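Local coordinates for protein GCN5-related N-acetyltransferase (PDB 4MY0) that binds acetyl-CoA and probably transfers its acetyl group to amino groups, perhaps those of aminoglycosides, at residues D20-R23 with V24-R27; T125-I128 with Y129-G133; T177-A181 with S182-G186; L199-E202 with E203-A206; G368-V371 with A372-R375. All blocks are in the same frame, centred on the assembly; numbering follows the deposited sequence. Where two conformers were deposited one is given.

Contact 1 of 5, residues D20-R23 with V24-R27; sequences DVLR and VRAR
Val24 sets its CG2 methyl against the carbonyl of Asp20, one helical turn earlier, and its backbone N donates to Asp20 O at 3.2 Å. The alpha-helical pattern continues as Arg25 N reaches Val21 O at 2.8 Å, Ala26 N bonds to Leu22 O, and Arg27 N closes the final turn on Arg23 O. The tight side of helix 18-26 is apolar: Val21 and Val24 are buried, Val21 lies on Val62 and Ala65 of strand 61-75, and Val21 and Leu22 touch Trp40 of helix 34-49. Compact branched residues suit this interior side; the side chain of Val24 ends about 7 Å (nearest atoms) from the bound coenzyme A derivative. The other flank is looser and polar. Arg23 starts with CG anti to the backbone N (chi1 -175°), then bends at chi2 and chi3, which carries its guanidinium back to Asp20; the i to i+3 salt bridge, Arg23 NH2 to Asp20 OD1, is 2.7 Å long, but as a hydrogen bond it is weak, the N-H aiming poorly. Its stem serves Arg27: Arg23 CD lies over one face of that guanidinium, with Arg23 CG 4.0 Å from Arg27 NE. The extended Arg27 passes its CG 3.3 Å from Arg23 O, and its NH2 bonds to Tyr207 of the second subunit. Replacing Arg23 by alanine would probably leave the Asp20 carboxylate without this charged mate and strip the methylene cover from Arg27. The guanidinium planes stand 82° apart, and their like charges are probably eased, one by Asp20 within the turn, the other group being engaged by Tyr207 across the subunit boundary.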
# COMPACT_ATOMS: atom_id res chain seq x y z
N ASP C 20 39.18 -5.05 4.21
CA ASP C 20 39.11 -3.63 3.86
C ASP C 20 38.15 -3.36 2.70
O ASP C 20 37.39 -2.38 2.72
CB ASP C 20 40.50 -3.08 3.54
CG ASP C 20 41.44 -3.16 4.74
OD1 ASP C 20 41.40 -2.23 5.58
OD2 ASP C 20 42.20 -4.15 4.85
N VAL C 21 38.17 -4.22 1.68
CA VAL C 21 37.22 -4.08 0.58
C VAL C 21 35.79 -4.20 1.12
O VAL C 21 34.91 -3.44 0.72
CB VAL C 21 37.46 -5.12 -0.53
CG1 VAL C 21 36.33 -5.06 -1.56
CG2 VAL C 21 38.82 -4.87 -1.20
N LEU C 22 35.58 -5.14 2.04
CA LEU C 22 34.27 -5.29 2.68
C LEU C 22 33.79 -4.03 3.41
O LEU C 22 32.59 -3.74 3.39
CB LEU C 22 34.25 -6.48 3.63
CG LEU C 22 34.12 -7.83 2.94
CD1 LEU C 22 34.25 -8.96 3.94
CD2 LEU C 22 32.81 -7.92 2.19
N ARG C 23 34.71 -3.30 4.04
CA ARG C 23 34.35 -2.02 4.66
C ARG C 23 33.84 -1.05 3.62
O ARG C 23 32.80 -0.41 3.80
CB ARG C 23 35.53 -1.37 5.39
CG ARG C 23 35.14 -0.09 6.17
CD ARG C 23 36.22 1.00 6.15
NE ARG C 23 37.52 0.46 6.57
CZ ARG C 23 38.57 0.32 5.77
NH1 ARG C 23 38.50 0.71 4.50
NH2 ARG C 23 39.70 -0.18 6.24
N VAL C 24 34.57 -0.92 2.51
CA VAL C 24 34.16 -0.00 1.46
C VAL C 24 32.83 -0.45 0.85
O VAL C 24 31.97 0.37 0.52
CB VAL C 24 35.23 0.10 0.35
CG1 VAL C 24 34.81 1.12 -0.71
CG2 VAL C 24 36.56 0.50 0.95
N ARG C 25 32.65 -1.75 0.70
CA ARG C 25 31.41 -2.28 0.16
C ARG C 25 30.24 -1.98 1.09
O ARG C 25 29.18 -1.57 0.62
CB ARG C 25 31.51 -3.79 -0.08
CG ARG C 25 30.28 -4.36 -0.76
CD ARG C 25 30.17 -5.88 -0.61
NE ARG C 25 28.92 -6.34 -1.22
CZ ARG C 25 27.73 -6.19 -0.65
NH1 ARG C 25 26.64 -6.61 -1.28
NH2 ARG C 25 27.62 -5.62 0.55
N ALA C 26 30.41 -2.20 2.39
CA ALA C 26 29.34 -1.93 3.35
C ALA C 26 28.86 -0.47 3.25
O ALA C 26 27.67 -0.20 3.37
CB ALA C 26 29.79 -2.26 4.76
N ARG C 27 29.78 0.46 3.02
CA ARG C 27 29.43 1.88 2.94
C ARG C 27 28.98 2.27 1.53
O ARG C 27 28.78 3.46 1.25
CB ARG C 27 30.62 2.75 3.37
CG ARG C 27 31.21 2.29 4.70
CD ARG C 27 32.14 3.31 5.35
NE ARG C 27 32.49 2.82 6.69
CZ ARG C 27 32.86 3.58 7.71
NH1 ARG C 27 33.14 3.02 8.88
NH2 ARG C 27 32.95 4.90 7.58

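Contact 2 of 5, residues T125-I128 with Y129-G133; sequences TTVI and YRHLG. With AC8 ([(2R,3R,4R,5R)-5-(6-amino-9H-purin-9-yl)-3,4-bis(phosphonooxy)tetrahydrofuran-2-yl]methyl (3R)-3-hydroxy-2,2-dimethyl-4-oxo-4-({3-oxo-3-[(2-sulfanylethyl)amino]propyl}amino)butyl dihydrogen diphosphate), chain L.
Arg130 N donates almost straight to Thr126 O at 2.9 Å, His131 N likewise to Val127 O, and a more bent Leu132 N to Ile128 O bond completes the short helix 126-131. Thr125 opens it as N-cap, its OG1 accepting a long, weak bond from Val127 N. With Ile128 CG1 anti to the backbone N (chi1 177°), the CG2 branch is turned over the Tyr129 ring, a CH-pi contact 3.8 Å from CG2 to the ring centroid and 14° off its normal. In the GNAT fold such a helix, following strand 118-121, borders the coenzyme channel, and here the thiol sulfur S1P lies 3.0 Å from Tyr129 OH, while Val127 CG2 faces the adenine and Ile128 CD1 nears the pyrophosphate. His131 is modelled in two conformers; in the one given, NE2 is placed to donate to phosphate oxygen O9A at 2.9 Å, a bond made doubtful by the second position, with Val127 CG1 alongside the imidazole. Thr126 and Arg130 run side by side, a water accepting from Arg130 NH1 and donating to Thr126 OG1; Thr126 OG1 also bonds to Glu268 O, and Arg130 NH1 to Val267 O, of the third subunit, and Glu135 forms a salt bridge with Arg130 NE. Gly133, whose phi of 109° suits a residue lacking CB, ends the helix in a Schellman motif, its N bonded to Arg130 O.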
# COMPACT_ATOMS: atom_id res chain seq x y z
N THR C 125 24.80 3.99 -11.76
CA THR C 125 24.71 5.34 -12.31
C THR C 125 25.40 5.29 -13.66
O THR C 125 26.47 4.71 -13.79
CB THR C 125 25.40 6.38 -11.41
OG1 THR C 125 25.65 7.57 -12.17
CG2 THR C 125 26.74 5.84 -10.86
N THR C 126 24.78 5.90 -14.67
CA THR C 126 25.29 5.78 -16.02
C THR C 126 26.45 6.73 -16.30
O THR C 126 27.20 6.51 -17.26
CB THR C 126 24.21 6.14 -17.05
OG1 THR C 126 23.82 7.51 -16.86
CG2 THR C 126 22.99 5.22 -16.91
N VAL C 127 26.60 7.79 -15.50
CA VAL C 127 27.52 8.88 -15.89
C VAL C 127 28.98 8.42 -16.02
O VAL C 127 29.59 8.61 -17.07
CB VAL C 127 27.44 10.11 -14.96
CG1 VAL C 127 28.39 11.22 -15.45
CG2 VAL C 127 26.00 10.63 -14.89
N ILE C 128 29.52 7.79 -14.97
CA ILE C 128 30.91 7.35 -15.01
C ILE C 128 31.16 6.37 -16.15
O ILE C 128 32.18 6.43 -16.84
CB ILE C 128 31.39 6.74 -13.66
CG1 ILE C 128 32.82 6.23 -13.78
CG2 ILE C 128 30.47 5.60 -13.18
CD1 ILE C 128 33.48 5.95 -12.41
N TYR C 129 30.20 5.47 -16.39
CA TYR C 129 30.41 4.44 -17.40
C TYR C 129 30.33 4.99 -18.83
O TYR C 129 31.11 4.57 -19.69
CB TYR C 129 29.47 3.25 -17.16
CG TYR C 129 29.72 2.65 -15.79
CD1 TYR C 129 30.94 2.06 -15.48
CD2 TYR C 129 28.75 2.73 -14.78
CE1 TYR C 129 31.19 1.52 -14.21
CE2 TYR C 129 28.97 2.19 -13.52
CZ TYR C 129 30.20 1.59 -13.24
OH TYR C 129 30.44 1.05 -11.99
N ARG C 130 29.42 5.93 -19.07
CA ARG C 130 29.36 6.57 -20.39
C ARG C 130 30.65 7.37 -20.67
O ARG C 130 31.14 7.35 -21.79
CB ARG C 130 28.12 7.46 -20.50
CG ARG C 130 26.84 6.64 -20.70
CD ARG C 130 25.59 7.51 -20.79
NE ARG C 130 24.49 6.70 -21.33
CZ ARG C 130 23.21 6.88 -21.03
NH1 ARG C 130 22.86 7.86 -20.21
NH2 ARG C 130 22.28 6.09 -21.57
N HIS C 131 31.17 8.06 -19.67
CA HIS C 131 32.45 8.76 -19.81
C HIS C 131 33.57 7.80 -20.20
O HIS C 131 34.48 8.16 -20.93
CB HIS C 131 32.82 9.49 -18.51
CG HIS C 131 32.10 10.79 -18.31
ND1 HIS C 131 31.85 11.67 -19.34
CD2 HIS C 131 31.58 11.36 -17.20
CE1 HIS C 131 31.20 12.72 -18.88
NE2 HIS C 131 31.02 12.56 -17.58
N LEU C 132 33.49 6.56 -19.70
CA LEU C 132 34.51 5.55 -20.02
C LEU C 132 34.23 4.78 -21.30
O LEU C 132 35.03 3.93 -21.71
CB LEU C 132 34.64 4.55 -18.86
CG LEU C 132 35.29 5.14 -17.62
CD1 LEU C 132 34.79 4.40 -16.42
CD2 LEU C 132 36.80 5.04 -17.72
N GLY C 133 33.09 5.06 -21.94
CA GLY C 133 32.82 4.46 -23.23
C GLY C 133 31.75 3.38 -23.28
O GLY C 133 31.49 2.85 -24.36
N1A AC8 L . 25.50 10.74 -9.85
O1A AC8 L . 35.64 9.10 -11.17
P1A AC8 L . 34.56 9.87 -10.43
C1B AC8 L . 30.08 11.28 -12.07
S1P AC8 L . 27.88 0.34 -10.58
C2A AC8 L . 25.82 11.44 -10.95
O2A AC8 L . 35.00 10.89 -9.42
P2A AC8 L . 33.58 8.16 -8.34
C2B AC8 L . 31.07 12.38 -11.73
O2B AC8 L . 30.39 13.64 -11.67
O2C AC8 L . 32.35 15.05 -10.96
C2P AC8 L . 28.42 1.59 -9.36
N3A AC8 L . 27.09 11.47 -11.39
O3A AC8 L . 33.57 8.77 -9.82
C3B AC8 L . 32.04 12.29 -12.92
O3B AC8 L . 31.45 12.92 -14.05
P3B AC8 L . 31.81 14.41 -14.60
O3C AC8 L . 30.68 14.22 -9.28
C3P AC8 L . 28.24 0.83 -8.06
C4A AC8 L . 28.06 10.80 -10.72
O4A AC8 L . 35.01 8.00 -7.87
C4B AC8 L . 32.06 10.81 -13.28
O4B AC8 L . 30.86 10.26 -12.72
O4C AC8 L . 29.98 15.98 -10.95
P4C AC8 L . 30.89 14.81 -10.64
N4P AC8 L . 28.55 1.54 -6.82
C5A AC8 L . 27.74 10.07 -9.58
O5A AC8 L . 32.60 8.94 -7.51
C5B AC8 L . 33.27 10.07 -12.72
O5B AC8 L . 33.57 10.63 -11.44
C5P AC8 L . 27.88 2.52 -6.22
O5P AC8 L . 26.89 3.02 -6.74
C6A AC8 L . 26.42 10.05 -9.14
N6A AC8 L . 26.07 9.36 -8.03
O6A AC8 L . 32.94 6.72 -8.61
C6P AC8 L . 28.42 2.95 -4.87
N7A AC8 L . 28.89 9.52 -9.11
O7A AC8 L . 31.75 15.35 -13.42
C7P AC8 L . 28.26 4.44 -4.53
C8A AC8 L . 29.89 9.88 -9.95
O8A AC8 L . 33.19 14.26 -15.20
N8P AC8 L . 29.11 5.19 -5.46
N9A AC8 L . 29.37 10.67 -10.92
O9A AC8 L . 30.71 14.67 -15.60
C9P AC8 L . 30.41 5.03 -5.68
O9P AC8 L . 31.05 4.19 -5.08
CAP AC8 L . 31.11 5.93 -6.70
OAP AC8 L . 30.61 7.27 -6.58
CBP AC8 L . 30.92 5.50 -8.16
CCP AC8 L . 31.59 6.55 -9.05
CDP AC8 L . 31.58 4.14 -8.39
CEP AC8 L . 29.45 5.41 -8.53
O HOH W 1 24.51 9.61 -18.66

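Contact 3 of 5, residues T177-A181 with S182-G186; sequences TAHEA and SRASG
His179 meets Ala184 twice, through its carbonyl and through its ring. His179 O accepts from Ala184 N at 3.0 Å, with the donor lying in the carbonyl plane, a bond spanning five residues that ties the loop back onto the end of helix 168-182. One residue earlier, Ala178 O is satisfied by Ser182 N at 3.1 Å, as Thr177 O is by Ala181 N. The polar side chains are joined by one water. It lies in the plane of the imidazole at its edge, 2.8 Å from His179 ND1, and 2.8 Å from Ser182 OG; the small serine suits this place because chi1 of 73° sets OG between the backbone N and the carbonyl carbon, turned back toward the helix. The methyl of Ala184 rests 3.8 Å from His179 ND1, a small side chain that suits this buried place, and Trp74 meets the same ring edge to face. Arg183 swings outward with Ala181 O over one face of its guanidinium, 4.2 Å from CZ, and NH2 makes a long, weak ion pair with Asp378 of the third subunit. Beyond the turn, Ser185 OG bonds to Gly76 N and Gly186 O to Gln73 NE2. Arg183, with phi near 54°, takes the left-handed helical conformation, and such a residue followed by a bond reaching back past it commonly terminates an alpha-helix, here redirecting the chain toward strand 188-189.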
# COMPACT_ATOMS: atom_id res chain seq x y z
N THR C 177 23.07 -25.69 -27.78
CA THR C 177 22.30 -26.08 -28.95
C THR C 177 21.20 -25.05 -29.21
O THR C 177 20.99 -24.63 -30.33
CB THR C 177 21.68 -27.48 -28.76
OG1 THR C 177 22.73 -28.44 -28.52
CG2 THR C 177 20.89 -27.90 -29.99
N ALA C 178 20.51 -24.63 -28.15
CA ALA C 178 19.42 -23.68 -28.30
C ALA C 178 19.91 -22.32 -28.84
O ALA C 178 19.32 -21.76 -29.76
CB ALA C 178 18.68 -23.50 -26.99
N HIS C 179 20.98 -21.80 -28.25
CA HIS C 179 21.43 -20.46 -28.59
C HIS C 179 22.09 -20.39 -29.97
O HIS C 179 22.06 -19.34 -30.61
CB HIS C 179 22.37 -19.92 -27.51
CG HIS C 179 21.68 -19.64 -26.22
ND1 HIS C 179 20.31 -19.50 -26.12
CD2 HIS C 179 22.16 -19.49 -24.96
CE1 HIS C 179 19.98 -19.27 -24.86
NE2 HIS C 179 21.08 -19.25 -24.14
N GLU C 180 22.67 -21.50 -30.43
CA GLU C 180 23.24 -21.55 -31.78
C GLU C 180 22.15 -21.57 -32.85
O GLU C 180 22.29 -20.97 -33.91
CB GLU C 180 24.17 -22.75 -31.96
CG GLU C 180 25.47 -22.65 -31.17
CD GLU C 180 26.30 -23.92 -31.22
OE1 GLU C 180 25.74 -24.99 -31.54
OE2 GLU C 180 27.51 -23.84 -30.93
N ALA C 181 21.07 -22.28 -32.55
CA ALA C 181 19.94 -22.41 -33.48
C ALA C 181 19.18 -21.10 -33.62
O ALA C 181 18.75 -20.74 -34.71
CB ALA C 181 19.00 -23.52 -33.02
N SER C 182 19.00 -20.39 -32.51
CA SER C 182 18.27 -19.12 -32.55
C SER C 182 19.18 -17.90 -32.81
O SER C 182 18.68 -16.78 -32.94
CB SER C 182 17.49 -18.91 -31.26
OG SER C 182 18.36 -18.60 -30.19
N ARG C 183 20.49 -18.11 -32.91
CA ARG C 183 21.45 -17.01 -33.05
C ARG C 183 21.29 -15.98 -31.94
O ARG C 183 21.26 -14.78 -32.18
CB ARG C 183 21.32 -16.33 -34.42
CG ARG C 183 21.87 -17.17 -35.55
CD ARG C 183 21.27 -16.74 -36.86
NE ARG C 183 20.33 -17.74 -37.36
CZ ARG C 183 19.01 -17.57 -37.42
NH1 ARG C 183 18.46 -16.43 -37.02
NH2 ARG C 183 18.25 -18.55 -37.89
N ALA C 184 21.16 -16.48 -30.71
CA ALA C 184 20.87 -15.63 -29.57
C ALA C 184 22.01 -14.66 -29.27
O ALA C 184 23.18 -14.94 -29.57
CB ALA C 184 20.57 -16.49 -28.35
N SER C 185 21.67 -13.53 -28.65
CA SER C 185 22.66 -12.53 -28.29
C SER C 185 22.40 -12.05 -26.87
O SER C 185 21.24 -11.98 -26.43
CB SER C 185 22.58 -11.33 -29.24
OG SER C 185 23.10 -11.66 -30.52
N GLY C 186 23.47 -11.71 -26.16
CA GLY C 186 23.34 -11.06 -24.87
C GLY C 186 23.57 -12.00 -23.71
O GLY C 186 24.14 -11.60 -22.69
O HOH W 2 17.98 -19.40 -27.58

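Contact 4 of 5, residues L199-E202 with E203-A206; sequences LEDE and ENFA
Asp201 receives two backbone amides of the residues that follow it, the signature of an Asx turn laid over a type I beta turn. Glu203 N donates to Asp201 OD1 at 2.9 Å, and Asn204 N donates to Asp201 O at 3.0 Å, from above the carbonyl plane. Together they reverse the chain between helix 192-200 and strand 205-209 of the second GNAT domain. The conformation of Asp201 makes this possible: CG stands anti to the backbone N (chi1 -173°), which swings the carboxylate forward over the turn, where OD1 is met on its anti side, 33° out of the carboxylate plane. Aspartate suits the position, being short enough for OD1 to reach the amide two residues on. Glu203 puts its CB 3.3 Å from that oxygen, yet its extended chain also leaves OE2 4.2 Å from Asp201 OD1, a like-charge approach. Asn204 folds its CG beside its own N, and ND2 binds Trp198 O; a water accepts from Asn204 ND2 at 2.9 Å and donates to Asp201 OD2. With an alanine in place of Asp201, the Glu203 amide would probably lose its acceptor and the turn its side-chain brace. At the base, Leu199 CD2 packs on Ala206 CB at 3.6 Å, both against Val215, so a small methyl on the strand receives a broad branched tip from the helix. Phe205 packs on Arg27 of the fourth subunit, and its ring edge comes near Glu202 O, 3.6 Å from Phe205 CE1.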
# COMPACT_ATOMS: atom_id res chain seq x y z
N LEU C 199 23.35 -25.54 -9.30
CA LEU C 199 22.49 -26.72 -9.27
C LEU C 199 22.59 -27.50 -7.96
O LEU C 199 21.69 -28.25 -7.62
CB LEU C 199 22.80 -27.65 -10.44
CG LEU C 199 22.57 -27.10 -11.85
CD1 LEU C 199 23.03 -28.10 -12.91
CD2 LEU C 199 21.11 -26.74 -12.05
N GLU C 200 23.70 -27.33 -7.23
CA GLU C 200 23.86 -28.02 -5.94
C GLU C 200 23.19 -27.25 -4.79
O GLU C 200 22.87 -27.82 -3.75
CB GLU C 200 25.34 -28.30 -5.63
CG GLU C 200 25.55 -29.13 -4.35
CD GLU C 200 26.85 -29.91 -4.35
OE1 GLU C 200 27.45 -30.07 -5.44
OE2 GLU C 200 27.28 -30.38 -3.27
N ASP C 201 22.98 -25.95 -4.98
CA ASP C 201 22.27 -25.12 -4.01
C ASP C 201 20.86 -25.70 -3.76
O ASP C 201 20.04 -25.79 -4.68
CB ASP C 201 22.20 -23.68 -4.54
CG ASP C 201 21.64 -22.69 -3.53
OD1 ASP C 201 20.82 -23.08 -2.66
OD2 ASP C 201 21.98 -21.49 -3.63
N GLU C 202 20.60 -26.09 -2.51
CA GLU C 202 19.32 -26.72 -2.15
C GLU C 202 18.10 -25.81 -2.35
O GLU C 202 16.97 -26.29 -2.36
CB GLU C 202 19.36 -27.21 -0.70
CG GLU C 202 19.82 -28.66 -0.54
CD GLU C 202 19.95 -29.08 0.92
OE1 GLU C 202 18.95 -28.98 1.67
OE2 GLU C 202 21.06 -29.50 1.32
N GLU C 203 18.33 -24.51 -2.51
CA GLU C 203 17.24 -23.56 -2.71
C GLU C 203 16.82 -23.46 -4.16
O GLU C 203 15.79 -22.87 -4.49
CB GLU C 203 17.64 -22.18 -2.16
CG GLU C 203 18.10 -22.27 -0.71
CD GLU C 203 18.44 -20.92 -0.12
OE1 GLU C 203 18.55 -20.84 1.13
OE2 GLU C 203 18.62 -19.96 -0.90
N ASN C 204 17.62 -24.06 -5.04
CA ASN C 204 17.29 -24.09 -6.46
C ASN C 204 16.71 -25.43 -6.85
O ASN C 204 17.23 -26.47 -6.46
CB ASN C 204 18.53 -23.76 -7.29
CG ASN C 204 18.99 -22.34 -7.07
OD1 ASN C 204 18.17 -21.44 -6.85
ND2 ASN C 204 20.30 -22.12 -7.11
N PHE C 205 15.61 -25.40 -7.60
CA PHE C 205 14.92 -26.62 -7.99
C PHE C 205 15.13 -26.81 -9.49
O PHE C 205 14.59 -26.05 -10.30
CB PHE C 205 13.43 -26.53 -7.66
CG PHE C 205 13.13 -26.04 -6.26
CD1 PHE C 205 14.01 -26.30 -5.20
CD2 PHE C 205 11.97 -25.32 -6.00
CE1 PHE C 205 13.74 -25.83 -3.91
CE2 PHE C 205 11.69 -24.85 -4.71
CZ PHE C 205 12.58 -25.10 -3.67
N ALA C 206 15.93 -27.81 -9.87
CA ALA C 206 16.30 -28.03 -11.27
C ALA C 206 15.71 -29.33 -11.79
O ALA C 206 15.77 -30.35 -11.12
CB ALA C 206 17.83 -28.07 -11.41
O HOH W 3 19.05 -28.46 -6.80
O HOH W 4 22.14 -19.99 -6.47

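Contact 5 of 5, residues G368-V371 with A372-R375; sequences GGPV and ASDR
Pro370 and Ser373 make the closest pairing. Ser373 N donates to Pro370 O at 2.9 Å, lying well above the carbonyl plane (51° out of it), while the pyrrolidine CG lies 3.2 Å from Ser373 OG. Proline suits the residue just before helix 371-380: its ring fixes phi at a value the extended approach accepts, and the N-H it lacks is not needed where the helix has yet to begin. Beside this pair, Asp374 N makes a weak, strongly bent bond to Val371 O, and Asp374 CB sits 3.2 Å from the same oxygen. Val371 and Arg375 lie side by side, pointing the same way. With chi1 of 55°, Val371 carries CG2 anti to its backbone N, bringing that methyl 3.7 Å from Arg375 NH2; Arg375 bends at chi3, so that Val371 O lies over one face of its guanidinium. The next shell fixes these groups. Asp374 OD1 is held in a salt bridge with Arg361 NE, and Arg361 NH1 also binds Gly368 O, so a single arginine ties the helix to the strand-to-helix loop of the sterol carrier protein domain. Gly369 N bonds to Asp339 OD1, and both glycines have positive phi, a conformation easiest for residues without a side chain. Farther out, Arg375 packs on Arg183 of the third subunit. The chemistry is that of a lightly bonded helix start at the surface: the backbone bonds across the contact are few and bent, and the polar end of Asp374 is committed to the charge pair with Arg361.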
# COMPACT_ATOMS: atom_id res chain seq x y z
N GLY C 368 27.69 11.51 -39.44
CA GLY C 368 28.22 11.44 -40.80
C GLY C 368 27.94 10.16 -41.58
O GLY C 368 27.18 9.29 -41.15
N GLY C 369 28.56 10.05 -42.76
CA GLY C 369 28.46 8.85 -43.57
C GLY C 369 27.18 8.76 -44.39
O GLY C 369 26.17 9.38 -44.05
N PRO C 370 27.22 7.97 -45.47
CA PRO C 370 26.05 7.87 -46.36
C PRO C 370 24.92 7.02 -45.78
O PRO C 370 25.17 6.00 -45.13
CB PRO C 370 26.63 7.21 -47.62
CG PRO C 370 27.77 6.38 -47.12
CD PRO C 370 28.34 7.12 -45.92
N VAL C 371 23.69 7.44 -46.04
CA VAL C 371 22.49 6.71 -45.65
C VAL C 371 22.54 5.23 -46.05
O VAL C 371 22.01 4.36 -45.35
CB VAL C 371 21.23 7.39 -46.26
CG1 VAL C 371 21.36 7.52 -47.78
CG2 VAL C 371 19.96 6.64 -45.88
N ALA C 372 23.19 4.95 -47.18
CA ALA C 372 23.32 3.59 -47.69
C ALA C 372 24.14 2.68 -46.76
O ALA C 372 23.91 1.48 -46.71
CB ALA C 372 23.92 3.60 -49.10
N SER C 373 25.10 3.26 -46.04
CA SER C 373 25.86 2.50 -45.05
C SER C 373 24.95 2.05 -43.92
O SER C 373 25.08 0.93 -43.42
CB SER C 373 27.02 3.33 -44.50
OG SER C 373 27.98 3.62 -45.50
N ASP C 374 24.02 2.92 -43.52
CA ASP C 374 23.10 2.65 -42.41
C ASP C 374 22.30 1.37 -42.61
O ASP C 374 22.15 0.57 -41.69
CB ASP C 374 22.12 3.82 -42.24
CG ASP C 374 22.74 5.01 -41.53
OD1 ASP C 374 21.97 5.83 -40.98
OD2 ASP C 374 23.98 5.12 -41.51
N ARG C 375 21.79 1.17 -43.82
CA ARG C 375 21.00 -0.01 -44.13
C ARG C 375 21.82 -1.29 -44.07
O ARG C 375 21.37 -2.30 -43.53
CB ARG C 375 20.31 0.14 -45.49
CG ARG C 375 19.07 1.02 -45.45
CD ARG C 375 18.30 0.98 -46.76
NE ARG C 375 18.95 1.77 -47.80
CZ ARG C 375 18.78 3.08 -47.95
NH1 ARG C 375 19.42 3.72 -48.93
NH2 ARG C 375 17.98 3.75 -47.14

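How the contacts relate
All five contacts are local, within one continuous piece of chain, yet their settings differ. Contact 2 is the functional one, a short helix against the coenzyme, and it shares the first GNAT range with contact 1, which lies 22 Å away between centres and rests an apolar side on strand 61-75 and helix 34-49. Contacts 3 and 4 handle helix ends, contact 3 through water and a left-handed residue, contact 4 through an Asx turn made by an aspartate. Contact 5 is the most superficial, with no buried touching residue, and belongs to the sterol carrier protein domain. Subunit interfaces recur: Arg27 of contact 1 and Phe205 of contact 4 pack across one, and Arg183 of contact 3 and Arg375 of contact 5 across another.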